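Long-range contact in francisella virulence factor (Francisella novicida, PDB 5EVF), which is of unknown function but is regarded as a conserved virulence factor of Francisella, built as one helix lying against a mixed beta-sheet: residues A[44-49]-A[61-66]. Sequence-based numbering, arbitrary orientation. Where two conformers were deposited one is given.
Sequences VRTSTH and DKNLKE
The hydroxyl OG1 of T48 gives its proton to the side-chain carbonyl of N63, 2.7 Å from OG1 to OD1, and T6 on the neighbouring strand 6-12 hydrogen-bonds to the same hydroxyl. The donor sits 32° away from the plane of the N63 amide. With CG beside its own backbone N (chi1 -73°), N63 reaches from the helix to the strand, although its CB does not head straight for it. Its ND2 bonds to the backbone carbonyl of V96 on strand 95-103, so both ends of the amide are taken and its flip is settled: OD1 faces strand 42-49, ND2 the strand next to it. T48 N is also close to OD1, but the angle is too poor for a bond.

Two residues back, the side chains of T46 and N63 run alongside one another, pointing opposite ways. The OG1 of T46, turned between backbone N and carbonyl carbon (chi1 54°), donates to the main-chain O of N63 at 3.0 Å, arriving well above the carbonyl plane. The same OG1 lies 3.4 Å from N63 CB. The methyl CG2 of T46 meets E66 CG at 4.0 Å, where the aliphatic part of the glutamate covers it before the chain bends away. At the other end K62 CG packs 4.0 Å from T48 OG1, and K62 NZ bonds to T6 as well.

Helix 56-73 thus crosses strand 42-49, their local axes 7.6 Å apart, over a partly buried interface whose bonds are all hydroxyl to carbonyl: alternate threonines turn hydroxyls to the helix, and one buried asparagine ties it to two adjacent strands in a fixed orientation.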
ATOM      1  N   VAL A  44       5.144   1.499   2.659  0.64 10.84           N
ATOM      2  CA  VAL A  44       4.895   0.504   1.625  0.64 11.84           C
ATOM      3  C   VAL A  44       4.215   1.227   0.476  0.64  9.62           C
ATOM      4  O   VAL A  44       3.335   2.066   0.701  0.64 12.83           O
ATOM      5  CB  VAL A  44       4.042  -0.672   2.152  0.64 11.89           C
ATOM      6  CG1 VAL A  44       2.721  -0.170   2.765  0.64 10.03           C
ATOM      7  CG2 VAL A  44       3.792  -1.688   1.056  0.64 16.12           C
ATOM      8  N   ARG A  45       4.662   0.955  -0.748  1.00 10.24           N
ATOM      9  CA  ARG A  45       4.071   1.551  -1.936  1.00 11.23           C
ATOM     10  C   ARG A  45       3.738   0.432  -2.902  1.00 10.63           C
ATOM     11  O   ARG A  45       4.598  -0.398  -3.211  1.00 13.01           O
ATOM     12  CB  ARG A  45       5.005   2.574  -2.591  1.00 14.94           C
ATOM     13  CG  ARG A  45       5.417   3.721  -1.672  1.00 13.10           C
ATOM     14  CD  ARG A  45       6.222   4.755  -2.430  1.00 20.50           C
ATOM     15  NE  ARG A  45       6.688   5.825  -1.548  1.00 14.92           N
ATOM     16  CZ  ARG A  45       7.415   6.856  -1.963  1.00 17.53           C
ATOM     17  NH1 ARG A  45       7.748   6.968  -3.243  1.00 18.74           N
ATOM     18  NH2 ARG A  45       7.804   7.784  -1.097  1.00 17.98           N
ATOM     19  N   THR A  46       2.487   0.385  -3.357  1.00 10.62           N
ATOM     20  CA  THR A  46       2.105  -0.605  -4.354  1.00 11.27           C
ATOM     21  C   THR A  46       1.437   0.090  -5.531  1.00 13.07           C
ATOM     22  O   THR A  46       0.969   1.224  -5.427  1.00 13.34           O
ATOM     23  CB  THR A  46       1.166  -1.673  -3.775  1.00 12.49           C
ATOM     24  OG1 THR A  46       0.038  -1.043  -3.160  1.00 12.58           O
ATOM     25  CG2 THR A  46       1.880  -2.482  -2.727  1.00 14.90           C
ATOM     26  N   SER A  47       1.396  -0.605  -6.663  1.00 12.67           N
ATOM     27  CA  SER A  47       0.754   0.001  -7.817  1.00 13.37           C
ATOM     28  C   SER A  47       0.323  -1.084  -8.791  1.00 17.55           C
ATOM     29  O   SER A  47       0.955  -2.133  -8.894  1.00 16.51           O
ATOM     30  CB  SER A  47       1.685   0.997  -8.502  1.00 20.95           C
ATOM     31  OG  SER A  47       2.764   0.328  -9.101  1.00 29.12           O
ATOM     32  N   THR A  48      -0.765  -0.804  -9.502  1.00 15.03           N
ATOM     33  CA  THR A  48      -1.336  -1.707 -10.495  1.00 16.32           C
ATOM     34  C   THR A  48      -1.739  -0.879 -11.705  1.00 17.51           C
ATOM     35  O   THR A  48      -2.322   0.193 -11.551  1.00 16.95           O
ATOM     36  CB  THR A  48      -2.571  -2.427  -9.942  1.00 16.16           C
ATOM     37  OG1 THR A  48      -2.259  -3.011  -8.675  1.00 16.91           O
ATOM     38  CG2 THR A  48      -3.085  -3.495 -10.933  1.00 17.72           C
ATOM     39  N   HIS A  49      -1.432  -1.361 -12.909  1.00 18.89           N
ATOM     40  CA  HIS A  49      -1.866  -0.642 -14.100  1.00 20.17           C
ATOM     41  C   HIS A  49      -3.374  -0.741 -14.266  1.00 20.60           C
ATOM     42  O   HIS A  49      -4.005  -1.714 -13.847  1.00 20.81           O
ATOM     43  CB  HIS A  49      -1.171  -1.172 -15.358  1.00 27.54           C
ATOM     44  CG  HIS A  49       0.220  -0.653 -15.531  1.00 39.73           C
ATOM     45  ND1 HIS A  49       1.337  -1.403 -15.229  1.00 43.91           N
ATOM     46  CD2 HIS A  49       0.675   0.552 -15.947  1.00 44.25           C
ATOM     47  CE1 HIS A  49       2.421  -0.686 -15.467  1.00 46.67           C
ATOM     48  NE2 HIS A  49       2.047   0.504 -15.903  1.00 45.43           N
ATOM     49  N   ASP A  61      -8.341  -1.809  -3.724  1.00 13.20           N
ATOM     50  CA  ASP A  61      -8.299  -2.977  -2.848  1.00 13.20           C
ATOM     51  C   ASP A  61      -7.163  -3.925  -3.227  1.00 13.25           C
ATOM     52  O   ASP A  61      -6.504  -4.500  -2.349  1.00 12.86           O
ATOM     53  CB  ASP A  61      -9.631  -3.717  -2.890  1.00 14.68           C
ATOM     54  CG  ASP A  61      -9.778  -4.664  -1.718  1.00 29.41           C
ATOM     55  OD1 ASP A  61      -9.864  -4.163  -0.570  1.00 32.79           O
ATOM     56  OD2 ASP A  61      -9.766  -5.895  -1.934  1.00 39.72           O
ATOM     57  N   LYS A  62      -6.936  -4.112  -4.527  1.00 13.91           N
ATOM     58  CA  LYS A  62      -5.828  -4.938  -4.994  1.00 14.18           C
ATOM     59  C   LYS A  62      -4.508  -4.393  -4.467  1.00 13.18           C
ATOM     60  O   LYS A  62      -3.666  -5.144  -3.961  1.00 14.02           O
ATOM     61  CB  LYS A  62      -5.828  -4.957  -6.524  1.00 17.97           C
ATOM     62  CG  LYS A  62      -4.718  -5.779  -7.179  1.00 21.59           C
ATOM     63  CD  LYS A  62      -5.225  -7.129  -7.659  1.00 19.69           C
ATOM     64  CE  LYS A  62      -4.076  -8.049  -8.064  1.00 21.73           C
ATOM     65  NZ  LYS A  62      -3.315  -7.568  -9.265  1.00 21.68           N
ATOM     66  N   ASN A  63      -4.314  -3.078  -4.587  1.00 12.61           N
ATOM     67  CA  ASN A  63      -3.122  -2.449  -4.023  1.00 11.80           C
ATOM     68  C   ASN A  63      -3.033  -2.673  -2.519  1.00 11.16           C
ATOM     69  O   ASN A  63      -1.945  -2.924  -1.973  1.00 10.86           O
ATOM     70  CB  ASN A  63      -3.109  -0.948  -4.328  1.00 11.49           C
ATOM     71  CG  ASN A  63      -2.805  -0.648  -5.771  1.00 12.22           C
ATOM     72  OD1 ASN A  63      -2.138  -1.438  -6.431  1.00 13.53           O
ATOM     73  ND2 ASN A  63      -3.188   0.543  -6.243  1.00 16.63           N
ATOM     74  N   LEU A  64      -4.166  -2.581  -1.828  1.00 11.11           N
ATOM     75  CA  LEU A  64      -4.141  -2.678  -0.371  1.00 10.70           C
ATOM     76  C   LEU A  64      -3.775  -4.086   0.082  1.00 11.05           C
ATOM     77  O   LEU A  64      -3.002  -4.253   1.032  1.00 10.78           O
ATOM     78  CB  LEU A  64      -5.500  -2.259   0.209  1.00 10.84           C
ATOM     79  CG  LEU A  64      -5.665  -2.440   1.720  1.00 10.75           C
ATOM     80  CD1 LEU A  64      -4.621  -1.623   2.480  1.00 12.88           C
ATOM     81  CD2 LEU A  64      -7.086  -2.053   2.128  1.00 11.90           C
ATOM     82  N   LYS A  65      -4.327  -5.114  -0.568  1.00 11.87           N
ATOM     83  CA  LYS A  65      -4.012  -6.472  -0.132  1.00 12.39           C
ATOM     84  C   LYS A  65      -2.533  -6.777  -0.314  1.00 14.87           C
ATOM     85  O   LYS A  65      -1.921  -7.423   0.547  1.00 13.19           O
ATOM     86  CB  LYS A  65      -4.888  -7.499  -0.852  1.00 13.49           C
ATOM     87  CG  LYS A  65      -6.355  -7.311  -0.453  1.00 19.09           C
ATOM     88  CD  LYS A  65      -6.953  -8.548   0.199  1.00 38.01           C
ATOM     89  CE  LYS A  65      -8.065  -8.142   1.187  1.00 42.81           C
ATOM     90  NZ  LYS A  65      -8.451  -9.223   2.136  1.00 40.46           N
ATOM     91  N   GLU A  66      -1.931  -6.302  -1.409  1.00 12.27           N
ATOM     92  CA  GLU A  66      -0.489  -6.484  -1.566  1.00 12.31           C
ATOM     93  C   GLU A  66       0.275  -5.679  -0.519  1.00 11.48           C
ATOM     94  O   GLU A  66       1.285  -6.146   0.024  1.00 11.83           O
ATOM     95  CB  GLU A  66      -0.057  -6.101  -2.989  1.00 12.70           C
ATOM     96  CG  GLU A  66       1.413  -6.371  -3.297  1.00 13.44           C
ATOM     97  CD  GLU A  66       1.784  -7.838  -3.175  1.00 18.90           C
ATOM     98  OE1 GLU A  66       0.910  -8.698  -3.398  1.00 18.65           O
ATOM     99  OE2 GLU A  66       2.961  -8.134  -2.841  1.00 21.67           O
TER